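Local coordinates for protein alanine glyoxylate transaminase (PDB 2ZC0) that probably catalyses the transfer of the amino group of alanine to glyoxylate, using pyridoxal 5'-phosphate as cofactor, at residues Leu210-Asp214 / Val228-Ala232; Phe87-Asp92 / Tyr217-Arg221; Phe339-Ala345 / Tyr401-Phe405; Pro187-Thr191 / Thr329-Ala333. One frame throughout, in Å; residues are numbered along the deposited sequence.

Contact 1 of 4, residues Leu210-Asp214 / Val228-Ala232. With PMP (4'-deoxy-4'-aminopyridoxal-5'-phosphate), chain F.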
loop_
_atom_site.group_PDB
_atom_site.type_symbol
_atom_site.label_atom_id
_atom_site.label_comp_id
_atom_site.label_asym_id
_atom_site.label_seq_id
_atom_site.Cartn_x
_atom_site.Cartn_y
_atom_site.Cartn_z
ATOM N N LEU A 210 18.450 -9.550 6.106
ATOM C CA LEU A 210 18.825 -8.629 7.169
ATOM C C LEU A 210 18.272 -9.239 8.441
ATOM O O LEU A 210 17.289 -9.981 8.398
ATOM C CB LEU A 210 18.204 -7.251 6.917
ATOM C CG LEU A 210 19.129 -6.091 6.501
ATOM C CD1 LEU A 210 20.202 -6.540 5.526
ATOM C CD2 LEU A 210 18.273 -5.007 5.902
ATOM N N ILE A 211 18.914 -8.947 9.566
ATOM C CA ILE A 211 18.498 -9.467 10.867
ATOM C C ILE A 211 18.329 -8.320 11.829
ATOM O O ILE A 211 19.248 -7.534 12.005
ATOM C CB ILE A 211 19.599 -10.406 11.479
ATOM C CG1 ILE A 211 19.730 -11.685 10.666
ATOM C CG2 ILE A 211 19.289 -10.701 12.940
ATOM C CD1 ILE A 211 20.980 -12.504 11.030
ATOM N N ILE A 212 17.157 -8.224 12.441
ATOM C CA ILE A 212 16.891 -7.190 13.442
ATOM C C ILE A 212 17.015 -7.904 14.787
ATOM O O ILE A 212 16.169 -8.731 15.127
ATOM C CB ILE A 212 15.458 -6.635 13.346
ATOM C CG1 ILE A 212 15.246 -5.928 12.000
ATOM C CG2 ILE A 212 15.200 -5.722 14.516
ATOM C CD1 ILE A 212 13.876 -5.305 11.872
ATOM N N GLU A 213 18.065 -7.578 15.536
ATOM C CA GLU A 213 18.348 -8.183 16.836
ATOM C C GLU A 213 17.795 -7.362 17.998
ATOM O O GLU A 213 18.213 -6.225 18.218
ATOM C CB GLU A 213 19.878 -8.362 16.996
ATOM C CG GLU A 213 20.362 -8.881 18.363
ATOM C CD GLU A 213 21.856 -9.262 18.387
ATOM O OE1 GLU A 213 22.222 -10.160 19.176
ATOM O OE2 GLU A 213 22.658 -8.668 17.638
ATOM N N ASP A 214 16.875 -7.959 18.751
ATOM C CA ASP A 214 16.263 -7.305 19.900
ATOM C C ASP A 214 17.109 -7.620 21.134
ATOM O O ASP A 214 17.187 -8.763 21.563
ATOM C CB ASP A 214 14.835 -7.820 20.060
ATOM C CG ASP A 214 13.996 -6.966 20.979
ATOM O OD1 ASP A 214 12.781 -6.882 20.729
ATOM O OD2 ASP A 214 14.522 -6.399 21.952
ATOM N N VAL A 228 27.838 -13.033 23.240
ATOM C CA VAL A 228 27.869 -11.728 22.621
ATOM C C VAL A 228 26.745 -11.591 21.604
ATOM O O VAL A 228 26.281 -12.581 21.021
ATOM C CB VAL A 228 29.235 -11.462 21.933
ATOM C CG1 VAL A 228 30.365 -11.726 22.917
ATOM C CG2 VAL A 228 29.386 -12.333 20.704
ATOM N N PRO A 229 26.267 -10.353 21.405
ATOM C CA PRO A 229 25.193 -10.051 20.457
ATOM C C PRO A 229 25.615 -10.452 19.056
ATOM O O PRO A 229 26.809 -10.516 18.755
ATOM C CB PRO A 229 25.047 -8.543 20.583
ATOM C CG PRO A 229 25.396 -8.289 22.016
ATOM C CD PRO A 229 26.596 -9.171 22.226
ATOM N N LEU A 230 24.637 -10.732 18.201
ATOM C CA LEU A 230 24.934 -11.082 16.817
ATOM C C LEU A 230 25.629 -9.882 16.178
ATOM O O LEU A 230 26.493 -10.037 15.321
ATOM C CB LEU A 230 23.650 -11.387 16.056
ATOM C CG LEU A 230 22.717 -12.482 16.579
ATOM C CD1 LEU A 230 21.343 -12.333 15.939
ATOM C CD2 LEU A 230 23.310 -13.864 16.269
ATOM N N LYS A 231 25.263 -8.681 16.605
ATOM C CA LYS A 231 25.865 -7.492 16.030
ATOM C C LYS A 231 27.378 -7.430 16.232
ATOM O O LYS A 231 28.094 -6.861 15.402
ATOM C CB LYS A 231 25.217 -6.227 16.597
ATOM C CG LYS A 231 25.646 -4.961 15.868
ATOM C CD LYS A 231 25.358 -5.090 14.388
ATOM C CE LYS A 231 25.695 -3.822 13.616
ATOM N NZ LYS A 231 25.565 -4.083 12.144
ATOM N N ALA A 232 27.869 -8.017 17.323
ATOM C CA ALA A 232 29.305 -8.015 17.611
ATOM C C ALA A 232 30.020 -8.990 16.682
ATOM O O ALA A 232 31.247 -8.978 16.563
ATOM C CB ALA A 232 29.549 -8.392 19.067
HETATM N N1 PMP F . 11.500 -5.973 22.918
HETATM C C2 PMP F . 11.084 -6.963 23.740
HETATM C C2A PMP F . 11.472 -8.391 23.352
HETATM C C3 PMP F . 10.330 -6.683 24.911
HETATM O O3 PMP F . 9.917 -7.726 25.729
HETATM C C4 PMP F . 9.999 -5.310 25.215
HETATM C C4A PMP F . 9.182 -5.014 26.487
HETATM N N4A PMP F . 7.887 -4.390 26.215
HETATM C C5 PMP F . 10.497 -4.223 24.240
HETATM C C6 PMP F . 11.244 -4.619 23.105
HETATM C C5A PMP F . 10.218 -2.722 24.449
HETATM O O4P PMP F . 10.740 -2.391 25.368
HETATM P P PMP F . 10.539 -0.749 25.613
HETATM O O1P PMP F . 12.061 0.370 25.455
HETATM O O2P PMP F . 9.949 -0.598 27.424
HETATM O O3P PMP F . 9.267 -0.017 24.546
#
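Glu213 of strand 210-214 and Leu230 of the loop 228-232 are the closest backbone positions here, their CA atoms 7.2 Å apart. The Glu213 side chain spans this distance. With CG anti to the backbone N (chi1 175°) and an extended chain beyond, its carboxylate reaches two consecutive peptide N-H groups. Leu230 N donates to Glu213 OE1 at 2.7 Å along a fairly straight path (162°); Lys231 N donates to Glu213 OE2 at 2.8 Å with more bend (142°). Both oxygens are met on their syn side, so a buried carboxylate is paired with backbone donors, which probably offset part of its charge.

The strand is an inner member of the mixed sheet of the fold-type I PLP-dependent enzymes. Asp214, which follows Glu213, holds OD1 2.7 Å from PMP N1, the aspartate-to-pyridine pairing characteristic of this fold; Tyr179 OH is bonded to the same OD1.

Leu230 CB packs against the carboxylate, 3.3 Å from Glu213 OE2. The apolar contact is that of Leu230 CD1 with Ile211 CG2 at 4.0 Å, the two side chains crossing at about a right angle. Lys231 sends its amino group away from the strand segment, to Val239 O and to salt bridges with Asp234 and Glu261.

Contact 2 of 4, residues Phe87-Asp92 / Tyr217-Arg221. With PMP (4'-deoxy-4'-aminopyridoxal-5'-phosphate), chain F.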
loop_
_atom_site.group_PDB
_atom_site.type_symbol
_atom_site.label_atom_id
_atom_site.label_comp_id
_atom_site.label_asym_id
_atom_site.label_seq_id
_atom_site.Cartn_x
_atom_site.Cartn_y
_atom_site.Cartn_z
ATOM N N PHE A 87 29.071 2.573 26.619
ATOM C CA PHE A 87 28.350 1.636 27.460
ATOM C C PHE A 87 28.174 0.309 26.745
ATOM O O PHE A 87 28.263 -0.745 27.361
ATOM C CB PHE A 87 26.987 2.215 27.837
ATOM C CG PHE A 87 26.062 1.225 28.480
ATOM C CD1 PHE A 87 25.042 0.630 27.748
ATOM C CD2 PHE A 87 26.199 0.895 29.827
ATOM C CE1 PHE A 87 24.167 -0.275 28.345
ATOM C CE2 PHE A 87 25.330 -0.009 30.435
ATOM C CZ PHE A 87 24.312 -0.594 29.694
ATOM N N LEU A 88 27.933 0.359 25.440
ATOM C CA LEU A 88 27.739 -0.866 24.675
ATOM C C LEU A 88 29.054 -1.602 24.454
ATOM O O LEU A 88 29.103 -2.831 24.494
ATOM C CB LEU A 88 27.070 -0.559 23.328
ATOM C CG LEU A 88 25.535 -0.638 23.257
ATOM C CD1 LEU A 88 24.929 0.141 24.409
ATOM C CD2 LEU A 88 25.031 -0.099 21.916
ATOM N N LYS A 89 30.121 -0.851 24.221
ATOM C CA LYS A 89 31.423 -1.454 23.995
ATOM C C LYS A 89 31.936 -2.152 25.249
ATOM O O LYS A 89 32.584 -3.198 25.170
ATOM C CB LYS A 89 32.419 -0.381 23.518
ATOM C CG LYS A 89 33.890 -0.680 23.799
ATOM C CD LYS A 89 34.256 -0.241 25.223
ATOM C CE LYS A 89 35.502 -0.952 25.759
ATOM N NZ LYS A 89 35.721 -0.640 27.207
ATOM N N LYS A 90 31.626 -1.582 26.406
ATOM C CA LYS A 90 32.087 -2.148 27.660
ATOM C C LYS A 90 31.269 -3.324 28.168
ATOM O O LYS A 90 31.809 -4.404 28.407
ATOM C CB LYS A 90 32.132 -1.064 28.740
ATOM C CG LYS A 90 32.652 -1.572 30.080
ATOM C CD LYS A 90 32.803 -0.453 31.091
ATOM C CE LYS A 90 33.257 -0.987 32.441
ATOM N NZ LYS A 90 33.344 0.107 33.459
ATOM N N TYR A 91 29.963 -3.117 28.318
ATOM C CA TYR A 91 29.074 -4.149 28.844
ATOM C C TYR A 91 28.298 -5.022 27.867
ATOM O O TYR A 91 27.462 -5.812 28.305
ATOM C CB TYR A 91 28.075 -3.521 29.813
ATOM C CG TYR A 91 28.713 -2.765 30.948
ATOM C CD1 TYR A 91 28.699 -1.371 30.976
ATOM C CD2 TYR A 91 29.329 -3.443 32.000
ATOM C CE1 TYR A 91 29.277 -0.668 32.027
ATOM C CE2 TYR A 91 29.915 -2.751 33.056
ATOM C CZ TYR A 91 29.884 -1.365 33.064
ATOM O OH TYR A 91 30.454 -0.672 34.107
ATOM N N ASP A 92 28.543 -4.891 26.565
ATOM C CA ASP A 92 27.820 -5.717 25.591
ATOM C C ASP A 92 28.677 -6.090 24.373
ATOM O O ASP A 92 28.141 -6.468 23.328
ATOM C CB ASP A 92 26.533 -4.996 25.139
ATOM C CG ASP A 92 25.381 -5.965 24.820
ATOM O OD1 ASP A 92 25.304 -7.045 25.450
ATOM O OD2 ASP A 92 24.537 -5.640 23.955
ATOM N N TYR A 217 16.843 -7.664 26.736
ATOM C CA TYR A 217 17.282 -8.296 27.978
ATOM C C TYR A 217 18.763 -8.641 28.062
ATOM O O TYR A 217 19.163 -9.455 28.899
ATOM C CB TYR A 217 16.433 -9.553 28.227
ATOM C CG TYR A 217 14.951 -9.249 28.220
ATOM C CD1 TYR A 217 14.177 -9.465 27.074
ATOM C CD2 TYR A 217 14.349 -8.623 29.315
ATOM C CE1 TYR A 217 12.841 -9.053 27.014
ATOM C CE2 TYR A 217 13.021 -8.207 29.269
ATOM C CZ TYR A 217 12.274 -8.421 28.113
ATOM O OH TYR A 217 10.977 -7.962 28.065
ATOM N N ASN A 218 19.580 -8.014 27.224
ATOM C CA ASN A 218 21.013 -8.290 27.215
ATOM C C ASN A 218 21.692 -7.926 28.509
ATOM O O ASN A 218 22.781 -8.413 28.802
ATOM C CB ASN A 218 21.685 -7.540 26.062
ATOM C CG ASN A 218 21.398 -8.180 24.740
ATOM O OD1 ASN A 218 20.352 -8.812 24.576
ATOM N ND2 ASN A 218 22.305 -8.032 23.787
ATOM N N PHE A 219 21.043 -7.069 29.284
ATOM C CA PHE A 219 21.605 -6.640 30.546
ATOM C C PHE A 219 20.923 -7.274 31.750
ATOM O O PHE A 219 21.145 -6.861 32.882
ATOM C CB PHE A 219 21.578 -5.113 30.618
ATOM C CG PHE A 219 22.283 -4.457 29.463
ATOM C CD1 PHE A 219 21.557 -3.862 28.434
ATOM C CD2 PHE A 219 23.669 -4.497 29.368
ATOM C CE1 PHE A 219 22.205 -3.320 27.324
ATOM C CE2 PHE A 219 24.327 -3.959 28.262
ATOM C CZ PHE A 219 23.591 -3.370 27.237
ATOM N N MET A 220 20.084 -8.275 31.505
ATOM C CA MET A 220 19.433 -8.989 32.600
ATOM C C MET A 220 19.822 -10.455 32.501
ATOM O O MET A 220 18.979 -11.331 32.674
ATOM C CB MET A 220 17.908 -8.890 32.535
ATOM C CG MET A 220 17.355 -7.486 32.630
ATOM S SD MET A 220 15.798 -7.481 33.527
ATOM C CE MET A 220 14.901 -8.668 32.627
ATOM N N ARG A 221 21.092 -10.710 32.190
ATOM C CA ARG A 221 21.605 -12.074 32.084
ATOM C C ARG A 221 22.066 -12.514 33.464
ATOM O O ARG A 221 22.485 -11.687 34.275
ATOM C CB ARG A 221 22.786 -12.151 31.113
ATOM C CG ARG A 221 22.517 -13.002 29.885
ATOM C CD ARG A 221 23.809 -13.521 29.279
ATOM N NE ARG A 221 24.738 -12.434 28.995
ATOM C CZ ARG A 221 26.031 -12.462 29.297
ATOM N NH1 ARG A 221 26.801 -11.422 29.000
ATOM N NH2 ARG A 221 26.551 -13.527 29.897
HETATM N N1 PMP F . 11.500 -5.973 22.918
HETATM C C2 PMP F . 11.084 -6.963 23.740
HETATM C C2A PMP F . 11.472 -8.391 23.352
HETATM C C3 PMP F . 10.330 -6.683 24.911
HETATM O O3 PMP F . 9.917 -7.726 25.729
HETATM C C4 PMP F . 9.999 -5.310 25.215
HETATM C C4A PMP F . 9.182 -5.014 26.487
HETATM N N4A PMP F . 7.887 -4.390 26.215
HETATM C C5 PMP F . 10.497 -4.223 24.240
HETATM C C6 PMP F . 11.244 -4.619 23.105
HETATM C C5A PMP F . 10.218 -2.722 24.449
HETATM O O4P PMP F . 10.740 -2.391 25.368
HETATM P P PMP F . 10.539 -0.749 25.613
HETATM O O1P PMP F . 12.061 0.370 25.455
HETATM O O2P PMP F . 9.949 -0.598 27.424
HETATM O O3P PMP F . 9.267 -0.017 24.546
#
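The Phe219 ring receives Phe87 over one face, Phe87 CE1 coming within 3.3 Å of Phe219 CZ. The planes are inclined at 42° and the centroids lie 4.8 Å apart. Phe219 CG lies anti to its carbonyl carbon, beside the backbone N, and from there the ring reaches the helix. Tyr91 O approaches Phe219 CE2 obliquely at 3.6 Å, close to where Asp92 CB also packs. Lys90 CG covers one face of the Tyr91 ring, while Phe296 meets both Phe87 and Tyr91 edge-to-face. At the start of 217-221, PMP O3 sits at the edge of the Tyr217 ring, near its plane, hydrogen-bonded to Tyr217 OH at 2.6 Å.

Beside the phenylalanines, Asn218 ND2 donates to the syn lone pair of Asp92 OD2 at 3.3 Å (156°), with the amide and carboxylate planes 66° apart. With an alanine in place of Asp92, the Asn218 amide would probably lose this acceptor and become freer to turn.

Residues Tyr217 to Met220 form a type I beta turn, closed by Met220 N to Tyr217 O; the turn leaves one ring at the cofactor and the other against the end of helix 78-91. Tyr217 OH also bonds Lys247 NZ, and a tyrosine at the cofactor's phenolic oxygen, beside what is probably the Schiff-base lysine, is typical of the active site of class I aminotransferases.

Contact 3 of 4, residues Phe339-Ala345 / Tyr401-Phe405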
loop_
_atom_site.group_PDB
_atom_site.type_symbol
_atom_site.label_atom_id
_atom_site.label_comp_id
_atom_site.label_asym_id
_atom_site.label_seq_id
_atom_site.Cartn_x
_atom_site.Cartn_y
_atom_site.Cartn_z
ATOM N N PHE A 339 5.330 -21.154 31.378
ATOM C CA PHE A 339 4.763 -22.315 32.047
ATOM C C PHE A 339 3.809 -22.985 31.069
ATOM O O PHE A 339 3.118 -22.312 30.307
ATOM C CB PHE A 339 3.979 -21.865 33.277
ATOM C CG PHE A 339 3.354 -22.991 34.045
ATOM C CD1 PHE A 339 4.116 -23.750 34.933
ATOM C CD2 PHE A 339 2.005 -23.292 33.888
ATOM C CE1 PHE A 339 3.541 -24.786 35.653
ATOM C CE2 PHE A 339 1.420 -24.333 34.606
ATOM C CZ PHE A 339 2.191 -25.080 35.491
ATOM N N PHE A 340 3.762 -24.308 31.096
ATOM C CA PHE A 340 2.887 -25.036 30.195
ATOM C C PHE A 340 1.873 -25.885 30.945
ATOM O O PHE A 340 2.227 -26.607 31.879
ATOM C CB PHE A 340 3.716 -25.932 29.277
ATOM C CG PHE A 340 4.542 -25.175 28.279
ATOM C CD1 PHE A 340 4.023 -24.850 27.029
ATOM C CD2 PHE A 340 5.844 -24.784 28.586
ATOM C CE1 PHE A 340 4.785 -24.153 26.103
ATOM C CE2 PHE A 340 6.613 -24.083 27.661
ATOM C CZ PHE A 340 6.082 -23.770 26.420
ATOM N N LEU A 341 0.614 -25.769 30.541
ATOM C CA LEU A 341 -0.464 -26.556 31.118
ATOM C C LEU A 341 -0.396 -27.867 30.339
ATOM O O LEU A 341 0.411 -27.993 29.414
ATOM C CB LEU A 341 -1.813 -25.866 30.866
ATOM C CG LEU A 341 -2.386 -24.890 31.902
ATOM C CD1 LEU A 341 -1.308 -24.014 32.499
ATOM C CD2 LEU A 341 -3.459 -24.047 31.235
ATOM N N PRO A 342 -1.216 -28.866 30.708
ATOM C CA PRO A 342 -1.181 -30.134 29.975
ATOM C C PRO A 342 -1.593 -29.876 28.532
ATOM O O PRO A 342 -2.375 -28.963 28.262
ATOM C CB PRO A 342 -2.197 -30.990 30.722
ATOM C CG PRO A 342 -2.067 -30.496 32.124
ATOM C CD PRO A 342 -2.046 -28.992 31.916
ATOM N N GLU A 343 -1.061 -30.665 27.607
ATOM C CA GLU A 343 -1.396 -30.488 26.200
ATOM C C GLU A 343 -2.912 -30.495 26.007
ATOM O O GLU A 343 -3.614 -31.333 26.571
ATOM C CB GLU A 343 -0.742 -31.592 25.360
ATOM C CG GLU A 343 -0.741 -32.959 26.028
ATOM C CD GLU A 343 0.667 -33.451 26.362
ATOM O OE1 GLU A 343 1.551 -32.600 26.625
ATOM O OE2 GLU A 343 0.887 -34.688 26.373
ATOM N N GLY A 344 -3.414 -29.542 25.226
ATOM C CA GLY A 344 -4.844 -29.464 24.970
ATOM C C GLY A 344 -5.596 -28.506 25.878
ATOM O O GLY A 344 -6.706 -28.081 25.550
ATOM N N ALA A 345 -4.999 -28.168 27.018
ATOM C CA ALA A 345 -5.617 -27.258 27.981
ATOM C C ALA A 345 -5.603 -25.814 27.488
ATOM O O ALA A 345 -4.598 -25.346 26.953
ATOM C CB ALA A 345 -4.891 -27.350 29.314
ATOM N N TYR A 401 -4.202 -25.272 39.268
ATOM C CA TYR A 401 -3.622 -26.228 38.330
ATOM C C TYR A 401 -4.141 -27.628 38.623
ATOM O O TYR A 401 -4.758 -28.268 37.770
ATOM C CB TYR A 401 -2.093 -26.231 38.448
ATOM C CG TYR A 401 -1.397 -27.104 37.424
ATOM C CD1 TYR A 401 -1.079 -26.613 36.158
ATOM C CD2 TYR A 401 -1.062 -28.422 37.716
ATOM C CE1 TYR A 401 -0.441 -27.416 35.210
ATOM C CE2 TYR A 401 -0.426 -29.235 36.776
ATOM C CZ TYR A 401 -0.117 -28.727 35.527
ATOM O OH TYR A 401 0.517 -29.527 34.600
ATOM N N LYS A 402 -3.882 -28.101 39.838
ATOM C CA LYS A 402 -4.328 -29.426 40.226
ATOM C C LYS A 402 -5.828 -29.481 40.503
ATOM O O LYS A 402 -6.416 -30.560 40.523
ATOM C CB LYS A 402 -3.526 -29.943 41.428
ATOM C CG LYS A 402 -2.196 -30.605 41.034
ATOM C CD LYS A 402 -2.393 -31.560 39.842
ATOM C CE LYS A 402 -1.213 -32.510 39.629
ATOM N NZ LYS A 402 -1.177 -33.619 40.630
ATOM N N GLU A 403 -6.452 -28.327 40.709
ATOM C CA GLU A 403 -7.888 -28.325 40.930
ATOM C C GLU A 403 -8.546 -28.675 39.592
ATOM O O GLU A 403 -9.623 -29.269 39.554
ATOM C CB GLU A 403 -8.388 -26.957 41.398
ATOM C CG GLU A 403 -9.849 -26.995 41.823
ATOM C CD GLU A 403 -10.586 -25.700 41.548
ATOM O OE1 GLU A 403 -10.212 -24.660 42.135
ATOM O OE2 GLU A 403 -11.544 -25.725 40.742
ATOM N N LYS A 404 -7.881 -28.307 38.497
ATOM C CA LYS A 404 -8.386 -28.582 37.152
ATOM C C LYS A 404 -7.820 -29.870 36.557
ATOM O O LYS A 404 -8.527 -30.605 35.870
ATOM C CB LYS A 404 -8.056 -27.429 36.199
ATOM C CG LYS A 404 -8.814 -26.140 36.449
ATOM C CD LYS A 404 -9.557 -25.685 35.194
ATOM C CE LYS A 404 -10.863 -26.453 34.992
ATOM N NZ LYS A 404 -10.676 -27.922 34.841
ATOM N N PHE A 405 -6.543 -30.139 36.817
ATOM C CA PHE A 405 -5.897 -31.329 36.271
ATOM C C PHE A 405 -5.473 -32.328 37.347
ATOM O O PHE A 405 -5.698 -32.052 38.546
ATOM C CB PHE A 405 -4.674 -30.920 35.441
ATOM C CG PHE A 405 -4.897 -29.693 34.602
ATOM C CD1 PHE A 405 -4.207 -28.515 34.875
ATOM C CD2 PHE A 405 -5.826 -29.700 33.564
ATOM C CE1 PHE A 405 -4.439 -27.364 34.131
ATOM C CE2 PHE A 405 -6.067 -28.552 32.814
ATOM C CZ PHE A 405 -5.373 -27.382 33.098
#
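Tyr401, late in helix 389-404, brings its CE1 to within 3.5 Å of Phe339 CZ and so packs the C-terminal helix against strand 336-340 in the small domain of a fold-type I aminotransferase. Its CG is anti to the backbone N (chi1 -175°), which carries the ring toward the strand. The ring's CD1 and CE1 side arrives at the edge of Phe339, close to that ring's plane; the planes stand at 76° and the centroids are 5.5 Å apart. At the same CE1 of Tyr401, Leu341 CA lies near the plane of the Tyr401 ring, 4.2 Å away; Tyr401 OH touches Pro342 CG at 3.7 Å. Over one face of Tyr401, Phe405 CD1 sits above the centre, four residues on in the chain.

Glu403, salt-bridged to Arg357, links the helix to helix 347-357. Lys404 contributes through its CB, which covers one face of the Phe405 ring.

Phe405, the last residue modelled, holds its opposite face to Pro342. Pro342 CD stands 3.7 Å from the Phe405 ring centroid and 13° off its normal, a well-centred CH-pi contact, so the ring is sandwiched between the proline and Lys404. Phe405 N bonds to Tyr401 O at 2.8 Å, which ties the backbone of Phe405 to that of Tyr401. Leu341 CG approaches Phe405 CE1 at 3.9 Å, its side chain crossing that of Phe405 at about a right angle. From Pro342 to Ala345 the chain makes a type II beta turn, closed by Ala345 N to Pro342 O, and this folds the strand's continuation back until Ala345 CB rests 3.8 Å from Phe405 CZ.

Contact 4 of 4, residues Pro187-Thr191 / Thr329-Ala333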
loop_
_atom_site.group_PDB
_atom_site.type_symbol
_atom_site.label_atom_id
_atom_site.label_comp_id
_atom_site.label_asym_id
_atom_site.label_seq_id
_atom_site.Cartn_x
_atom_site.Cartn_y
_atom_site.Cartn_z
ATOM N N PRO A 187 8.316 -14.320 24.918
ATOM C CA PRO A 187 7.904 -14.831 26.227
ATOM C C PRO A 187 8.619 -16.088 26.736
ATOM O O PRO A 187 8.551 -16.391 27.926
ATOM C CB PRO A 187 6.429 -15.105 26.005
ATOM C CG PRO A 187 6.457 -15.734 24.636
ATOM C CD PRO A 187 7.463 -14.893 23.855
ATOM N N MET A 188 9.287 -16.820 25.850
ATOM C CA MET A 188 9.952 -18.055 26.245
ATOM C C MET A 188 11.045 -17.949 27.298
ATOM O O MET A 188 11.261 -18.888 28.067
ATOM C CB MET A 188 10.493 -18.777 25.011
ATOM C CG MET A 188 9.403 -19.418 24.158
ATOM S SD MET A 188 8.485 -20.766 24.988
ATOM C CE MET A 188 9.106 -22.162 24.101
ATOM N N GLY A 189 11.737 -16.817 27.336
ATOM C CA GLY A 189 12.790 -16.626 28.324
ATOM C C GLY A 189 14.052 -17.420 28.061
ATOM O O GLY A 189 14.930 -17.497 28.918
ATOM N N VAL A 190 14.144 -18.017 26.876
ATOM C CA VAL A 190 15.312 -18.807 26.488
ATOM C C VAL A 190 16.290 -17.929 25.711
ATOM O O VAL A 190 15.887 -16.906 25.142
ATOM C CB VAL A 190 14.894 -19.987 25.596
ATOM C CG1 VAL A 190 13.889 -20.862 26.330
ATOM C CG2 VAL A 190 14.283 -19.467 24.303
ATOM N N THR A 191 17.562 -18.321 25.683
ATOM C CA THR A 191 18.565 -17.548 24.965
ATOM C C THR A 191 19.336 -18.381 23.961
ATOM O O THR A 191 19.828 -19.467 24.275
ATOM C CB THR A 191 19.600 -16.899 25.897
ATOM O OG1 THR A 191 20.639 -17.833 26.172
ATOM C CG2 THR A 191 18.965 -16.461 27.184
ATOM N N THR A 329 10.157 -23.437 31.181
ATOM C CA THR A 329 11.492 -22.977 30.855
ATOM C C THR A 329 12.320 -22.547 32.060
ATOM O O THR A 329 11.785 -22.093 33.073
ATOM C CB THR A 329 11.437 -21.796 29.829
ATOM O OG1 THR A 329 10.791 -20.660 30.421
ATOM C CG2 THR A 329 10.667 -22.214 28.583
ATOM N N LYS A 330 13.635 -22.702 31.928
ATOM C CA LYS A 330 14.581 -22.322 32.967
ATOM C C LYS A 330 15.482 -21.266 32.342
ATOM O O LYS A 330 16.522 -21.585 31.762
ATOM C CB LYS A 330 15.435 -23.521 33.382
ATOM C CG LYS A 330 14.662 -24.795 33.676
ATOM C CD LYS A 330 13.778 -24.652 34.894
ATOM C CE LYS A 330 13.347 -26.021 35.401
ATOM N NZ LYS A 330 12.640 -26.818 34.351
ATOM N N PRO A 331 15.089 -19.995 32.440
ATOM C CA PRO A 331 15.865 -18.888 31.875
ATOM C C PRO A 331 17.189 -18.591 32.574
ATOM O O PRO A 331 17.289 -18.690 33.793
ATOM C CB PRO A 331 14.891 -17.713 31.974
ATOM C CG PRO A 331 14.135 -18.026 33.230
ATOM C CD PRO A 331 13.846 -19.504 33.062
ATOM N N ILE A 332 18.204 -18.243 31.790
ATOM C CA ILE A 332 19.512 -17.885 32.335
ATOM C C ILE A 332 19.566 -16.364 32.241
ATOM O O ILE A 332 20.519 -15.716 32.687
ATOM C CB ILE A 332 20.682 -18.485 31.499
ATOM C CG1 ILE A 332 20.674 -17.903 30.079
ATOM C CG2 ILE A 332 20.567 -20.003 31.469
ATOM C CD1 ILE A 332 21.769 -18.447 29.160
ATOM N N ALA A 333 18.515 -15.801 31.658
ATOM C CA ALA A 333 18.423 -14.360 31.493
ATOM C C ALA A 333 16.986 -13.940 31.258
ATOM O O ALA A 333 16.116 -14.771 30.969
ATOM C CB ALA A 333 19.290 -13.928 30.320
#
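One hydrogen bond joins the two loops: Thr329 OG1 donates to Met188 O at 3.0 Å, meeting the carbonyl at a C=O to donor angle of 156° and 23° out of its plane. The hydroxyl lies between the backbone N and carbonyl carbon of Thr329 (chi1 64°), a rotation that turns it toward Met188 O, and Met338 N is a second partner for it. Were a valine to stand in place of Thr329, Met188 O would probably lose this donor and Met338 N its side-chain partner.

Close packing of backbone on proline ring comes next. Gly189 and Pro331 have their CA atoms only 5.2 Å apart, and Gly189 O lies 3.1 Å from Pro331 CB. A CB on Gly189 would point at the proline and fall 3.5 Å from Pro331 CB; Gly189 also has positive phi, a region that suits glycine.

Carbon contacts complete the join. Val190 CG1 meets Thr329 CG2 at 4.2 Å, crossing it at about a right angle. Ile332 runs obliquely past Thr191, its CG1 3.7 Å from Thr191 CG2 and its CD1 beside the hydroxyl OG1, while Thr191 CG2 also faces Ala333 CB at 4.0 Å.

The first loop follows strand 175-180 of the large domain, and the second leads into strand 336-340 of the small domain. Pro187 follows a cis peptide bond after the cofactor-binding Asn186, an asparagine and cis-proline pair found at the cofactor in aspartate aminotransferase and its relatives.

In the fold
Contacts 1 and 2 reach PMP, through Asp214 and Tyr217, and contact 4 stands near it, with Gly189 about 10 Å away, while contact 3 lies out in the small domain. Contacts 1 and 2, centres 13 Å apart, touch directly where Pro229 CD packs 3.3 Å from Asp92 O. Contact 2 meets contact 4 as Arg221 CG rests 3.4 Å from Ala333 CB, their centres about 17 Å apart. Contact 1 is nested within the chain loop that contact 4 closes, although the two do not touch, their nearest atoms being about 9 Å apart. Contact 3 is about 36 Å from contact 1, centre to centre, yet brushes contact 4: Phe340 CZ lies 4.1 Å from Met188 SD.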